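PDB 2B9U: hypothetical dTDP-4-dehydrorhamnose 3,5-epimerase from Sulfolobus tokodaii, which probably catalyses the epimerisation of the C3' and C5' positions of dTDP-4-dehydro-6-deoxyglucose, a step in the making of dTDP-L-rhamnose. Local coordinates for residues V87-S91 with P92-K96; E34-K38 with M39-N43. All coordinates share one frame; numbering follows the deposited sequence.

Contact 1: residues V87-S91 with P92-K96; sequences VRKSS and PTFGK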
loop_
_atom_site.group_PDB
_atom_site.type_symbol
_atom_site.label_atom_id
_atom_site.label_comp_id
_atom_site.label_asym_id
_atom_site.label_seq_id
_atom_site.Cartn_x
_atom_site.Cartn_y
_atom_site.Cartn_z
ATOM N N VAL A 87 -13.121 -18.902 -11.489
ATOM C CA VAL A 87 -14.108 -19.728 -10.793
ATOM C C VAL A 87 -15.552 -19.300 -11.122
ATOM O O VAL A 87 -16.477 -19.519 -10.332
ATOM C CB VAL A 87 -13.876 -19.776 -9.243
ATOM C CG1 VAL A 87 -12.510 -20.377 -8.908
ATOM C CG2 VAL A 87 -14.073 -18.391 -8.589
ATOM N N ARG A 88 -15.723 -18.680 -12.288
ATOM C CA ARG A 88 -17.055 -18.390 -12.837
ATOM C C ARG A 88 -17.503 -19.574 -13.696
ATOM O O ARG A 88 -16.942 -19.828 -14.762
ATOM C CB ARG A 88 -17.023 -17.112 -13.685
ATOM C CG ARG A 88 -16.515 -15.882 -12.963
ATOM C CD ARG A 88 -16.151 -14.771 -13.927
ATOM N NE ARG A 88 -14.979 -15.094 -14.737
ATOM C CZ ARG A 88 -14.396 -14.250 -15.581
ATOM N NH1 ARG A 88 -14.878 -13.022 -15.732
ATOM N NH2 ARG A 88 -13.325 -14.622 -16.269
ATOM N N LYS A 89 -18.507 -20.298 -13.220
ATOM C CA LYS A 89 -18.990 -21.514 -13.891
ATOM C C LYS A 89 -19.237 -21.385 -15.401
ATOM O O LYS A 89 -18.838 -22.268 -16.172
ATOM C CB LYS A 89 -20.241 -22.041 -13.198
ATOM C CG LYS A 89 -19.964 -23.136 -12.175
ATOM C CD LYS A 89 -21.258 -23.656 -11.527
ATOM C CE LYS A 89 -22.052 -24.563 -12.485
ATOM N NZ LYS A 89 -21.280 -25.771 -12.918
ATOM N N SER A 90 -19.873 -20.287 -15.819
ATOM C CA SER A 90 -20.310 -20.123 -17.210
ATOM C C SER A 90 -19.264 -19.418 -18.056
ATOM O O SER A 90 -19.535 -19.020 -19.198
ATOM C CB SER A 90 -21.642 -19.366 -17.282
ATOM O OG SER A 90 -21.454 -17.968 -17.110
ATOM N N SER A 91 -18.069 -19.261 -17.496
ATOM C CA SER A 91 -16.961 -18.678 -18.233
ATOM C C SER A 91 -16.377 -19.718 -19.195
ATOM O O SER A 91 -16.308 -20.903 -18.852
ATOM C CB SER A 91 -15.895 -18.154 -17.268
ATOM O OG SER A 91 -14.792 -17.619 -17.970
ATOM N N PRO A 92 -15.960 -19.284 -20.406
ATOM C CA PRO A 92 -15.346 -20.216 -21.354
ATOM C C PRO A 92 -13.968 -20.659 -20.864
ATOM O O PRO A 92 -13.272 -21.419 -21.553
ATOM C CB PRO A 92 -15.200 -19.365 -22.624
ATOM C CG PRO A 92 -15.049 -17.971 -22.111
ATOM C CD PRO A 92 -16.015 -17.913 -20.956
ATOM N N THR A 93 -13.593 -20.164 -19.680
ATOM C CA THR A 93 -12.265 -20.364 -19.098
ATOM C C THR A 93 -12.329 -20.814 -17.632
ATOM O O THR A 93 -11.341 -20.698 -16.902
ATOM C CB THR A 93 -11.423 -19.072 -19.178
ATOM O OG1 THR A 93 -12.158 -17.988 -18.590
ATOM C CG2 THR A 93 -11.068 -18.728 -20.626
ATOM N N PHE A 94 -13.486 -21.319 -17.203
ATOM C CA PHE A 94 -13.657 -21.844 -15.842
ATOM C C PHE A 94 -12.619 -22.928 -15.543
ATOM O O PHE A 94 -12.472 -23.895 -16.304
ATOM C CB PHE A 94 -15.071 -22.396 -15.650
ATOM C CG PHE A 94 -15.301 -23.064 -14.319
ATOM C CD1 PHE A 94 -15.544 -22.311 -13.174
ATOM C CD2 PHE A 94 -15.312 -24.450 -14.214
ATOM C CE1 PHE A 94 -15.776 -22.926 -11.943
ATOM C CE2 PHE A 94 -15.538 -25.074 -12.983
ATOM C CZ PHE A 94 -15.768 -24.312 -11.846
ATOM N N GLY A 95 -11.891 -22.744 -14.443
ATOM C CA GLY A 95 -10.841 -23.671 -14.055
ATOM C C GLY A 95 -9.481 -23.325 -14.627
ATOM O O GLY A 95 -8.493 -23.939 -14.258
ATOM N N LYS A 96 -9.425 -22.352 -15.535
ATOM C CA LYS A 96 -8.142 -21.880 -16.072
ATOM C C LYS A 96 -7.525 -20.842 -15.133
ATOM O O LYS A 96 -8.223 -20.212 -14.324
ATOM C CB LYS A 96 -8.300 -21.298 -17.484
ATOM C CG LYS A 96 -8.870 -22.274 -18.525
ATOM C CD LYS A 96 -7.850 -23.310 -18.998
ATOM C CE LYS A 96 -8.483 -24.297 -19.988
ATOM N NZ LYS A 96 -9.365 -23.605 -20.995
#
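Phe94 folds back over the chain that precedes it, and its ring meets mostly backbone atoms. CG lies anti to the backbone N (chi1 175°), which brings the ring beside residues 87 to 89. Phe94 CD1 comes to 3.3 Å from Arg88 O. Val87 C sits at the ring edge, in its plane, 3.7 Å from Phe94 CE1. Lys89 runs alongside, pointing the same way, and sets its CG over one ring face at 4.2 Å from Phe94 CE1.

Backbone hydrogen bonds shape the loop. Ser91 N bonds to Arg88 O at 3.0 Å and closes a type I turn. Phe94 N reaches Ser91 O at 3.3 Å. A type II turn follows from Thr93 to Lys96. Gly95 takes a positive phi there.

Three polar side chains, Arg88, Ser91 and Thr93, gather round Asp86, which lies just before the loop. Ser91 OG and Thr93 OG1 lie 2.7 Å apart; both hydrogen-bond to Asp86 OD2, while Arg88 NE forms a salt bridge with Asp86 OD1, so that one acid ties together both halves of the loop.

The ten residues form the connection between antiparallel strands 79-86 and 97-103. Val87 packs on Ala117 and Arg88 on Phe116, both of strand 116-122, and Lys89 touches Val174 of the C-terminal tail.

Contact 2: residues E34-K38 with M39-N43; sequences EDFTK and MRIPN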
loop_
_atom_site.group_PDB
_atom_site.type_symbol
_atom_site.label_atom_id
_atom_site.label_comp_id
_atom_site.label_asym_id
_atom_site.label_seq_id
_atom_site.Cartn_x
_atom_site.Cartn_y
_atom_site.Cartn_z
ATOM N N GLU A 34 -6.383 7.876 -11.856
ATOM C CA GLU A 34 -6.638 8.250 -13.241
ATOM C C GLU A 34 -6.127 7.218 -14.238
ATOM O O GLU A 34 -6.853 6.827 -15.143
ATOM C CB GLU A 34 -6.012 9.620 -13.521
ATOM C CG GLU A 34 -6.176 10.116 -14.952
ATOM C CD GLU A 34 -6.121 11.628 -15.036
ATOM O OE1 GLU A 34 -5.436 12.155 -15.946
ATOM O OE2 GLU A 34 -6.757 12.286 -14.176
ATOM N N ASP A 35 -4.875 6.798 -14.073
ATOM C CA ASP A 35 -4.266 5.820 -14.958
ATOM C C ASP A 35 -4.966 4.456 -14.891
ATOM O O ASP A 35 -5.166 3.790 -15.925
ATOM C CB ASP A 35 -2.774 5.680 -14.624
ATOM C CG ASP A 35 -1.978 6.951 -14.934
ATOM O OD1 ASP A 35 -2.207 7.565 -16.000
ATOM O OD2 ASP A 35 -1.104 7.329 -14.127
ATOM N N PHE A 36 -5.350 4.051 -13.676
ATOM C CA PHE A 36 -5.937 2.739 -13.472
ATOM C C PHE A 36 -7.389 2.698 -13.945
ATOM O O PHE A 36 -7.849 1.666 -14.430
ATOM C CB PHE A 36 -5.831 2.294 -12.000
ATOM C CG PHE A 36 -4.503 1.678 -11.628
ATOM C CD1 PHE A 36 -3.298 2.313 -11.934
ATOM C CD2 PHE A 36 -4.463 0.476 -10.916
ATOM C CE1 PHE A 36 -2.058 1.740 -11.558
ATOM C CE2 PHE A 36 -3.245 -0.094 -10.533
ATOM C CZ PHE A 36 -2.040 0.539 -10.856
ATOM N N THR A 37 -8.104 3.812 -13.765
ATOM C CA THR A 37 -9.491 3.954 -14.235
ATOM C C THR A 37 -9.590 3.838 -15.765
ATOM O O THR A 37 -10.488 3.163 -16.278
ATOM C CB THR A 37 -10.125 5.275 -13.748
ATOM O OG1 THR A 37 -9.991 5.373 -12.315
ATOM C CG2 THR A 37 -11.619 5.341 -14.108
ATOM N N LYS A 38 -8.661 4.476 -16.483
ATOM C CA LYS A 38 -8.542 4.329 -17.951
ATOM C C LYS A 38 -8.466 2.873 -18.372
ATOM O O LYS A 38 -8.821 2.520 -19.507
ATOM C CB LYS A 38 -7.276 5.002 -18.468
ATOM C CG LYS A 38 -7.471 6.242 -19.300
ATOM C CD LYS A 38 -6.925 7.465 -18.574
ATOM C CE LYS A 38 -6.994 8.713 -19.446
ATOM N NZ LYS A 38 -6.152 9.799 -18.880
ATOM N N MET A 39 -7.950 2.037 -17.464
ATOM C CA MET A 39 -7.776 0.615 -17.726
ATOM C C MET A 39 -8.899 -0.218 -17.123
ATOM O O MET A 39 -8.823 -1.439 -17.104
ATOM C CB MET A 39 -6.399 0.147 -17.240
ATOM C CG MET A 39 -5.249 0.804 -17.994
ATOM S SD MET A 39 -5.303 0.444 -19.772
ATOM C CE MET A 39 -4.034 1.568 -20.385
ATOM N N ARG A 40 -9.946 0.466 -16.655
ATOM C CA ARG A 40 -11.170 -0.156 -16.132
ATOM C C ARG A 40 -11.011 -0.766 -14.726
ATOM O O ARG A 40 -11.835 -1.580 -14.295
ATOM C CB ARG A 40 -11.750 -1.172 -17.136
ATOM C CG ARG A 40 -12.476 -0.523 -18.331
ATOM C CD ARG A 40 -12.303 -1.318 -19.639
ATOM N NE ARG A 40 -11.225 -0.740 -20.442
ATOM C CZ ARG A 40 -9.984 -1.213 -20.537
ATOM N NH1 ARG A 40 -9.615 -2.331 -19.906
ATOM N NH2 ARG A 40 -9.100 -0.556 -21.278
ATOM N N ILE A 41 -9.967 -0.347 -14.010
ATOM C CA ILE A 41 -9.793 -0.725 -12.598
ATOM C C ILE A 41 -10.438 0.357 -11.715
ATOM O O ILE A 41 -10.092 1.536 -11.836
ATOM C CB ILE A 41 -8.287 -0.957 -12.241
ATOM C CG1 ILE A 41 -7.662 -1.988 -13.202
ATOM C CG2 ILE A 41 -8.117 -1.355 -10.751
ATOM C CD1 ILE A 41 -6.142 -2.127 -13.111
ATOM N N PRO A 42 -11.397 -0.031 -10.847
ATOM C CA PRO A 42 -12.131 0.949 -10.044
ATOM C C PRO A 42 -11.402 1.401 -8.769
ATOM O O PRO A 42 -10.231 1.053 -8.563
ATOM C CB PRO A 42 -13.410 0.194 -9.681
ATOM C CG PRO A 42 -12.944 -1.203 -9.504
ATOM C CD PRO A 42 -11.875 -1.401 -10.581
ATOM N N ASN A 43 -12.093 2.178 -7.929
ATOM C CA ASN A 43 -11.484 2.735 -6.714
ATOM C C ASN A 43 -11.116 1.654 -5.703
ATOM O O ASN A 43 -11.837 0.675 -5.517
ATOM C CB ASN A 43 -12.381 3.805 -6.058
ATOM C CG ASN A 43 -12.547 5.067 -6.915
ATOM O OD1 ASN A 43 -13.461 5.863 -6.691
ATOM N ND2 ASN A 43 -11.676 5.258 -7.879
HETATM O O HOH W 1 -8.745 3.345 -10.212
#
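Arg40 has a positive phi (75°), although it is not a glycine, and with it the chain turns out of helix 33-37. The turn lets two bonds run back over the helix end. Ile41 N donates to Phe36 O at 3.0 Å, with the donor tilted 33° from the carbonyl plane. Arg40 N donates to Thr37 O at 2.8 Å and stands well above that carbonyl plane. Met39 N adds a weak bond to Phe36 O, which therefore accepts two N-H groups.

Beside these bonds, Phe36 and Ile41 meet through their side chains. The two cross at a slant. Ile41 CD1 lies 3.8 Å from Phe36 CD2, and CG2 of the same isoleucine is next at 4.1 Å. Ile41 has CG1 beside its backbone N (chi1 -54°), and CD1 extends from there to the ring. Both side chains also pack on Ile72 of strand 70-75, and the Phe36 ring makes edge-to-face contacts with Phe3 and Phe31.

On the exposed side, Thr37 OG1 hydrogen-bonds to Ser33 O, one turn back. A water bridges Thr37 OG1 and Ile41 O, 2.8 Å from Ile41 O. Thr37 CA also makes a CA-H...O contact with Ile41 O.

At the start of residues 34-38, Glu34 N bonds to Glu136 of the second subunit. The paired 6-to-1 and 5-to-2 bonds and the residue of positive phi define a Schellman motif, and the Phe36-Ile41 contact accompanies it. Here it ends the short helix ahead of strand 44-52.

How the contacts relate
Contact 2 comes first along the chain and contact 1 later. Their centres are 24 Å apart and their nearest atoms about 12 Å, so the two do not touch. Each centre lies about 17 Å from the centre of the chain. Both are local turns that lead into a strand of the jelly-roll-like fold. Residues 34-43 precede strand 44-52 of the larger sheet; residues 87-96 join two strands of the five-stranded sheet. Only contact 2 meets the second subunit. Both lie away from Tyr137 of their own chain, predicted to stack on the substrate's thymidine ring. Glu136 of the second subunit, bonded by Glu34, directly precedes Tyr137 there.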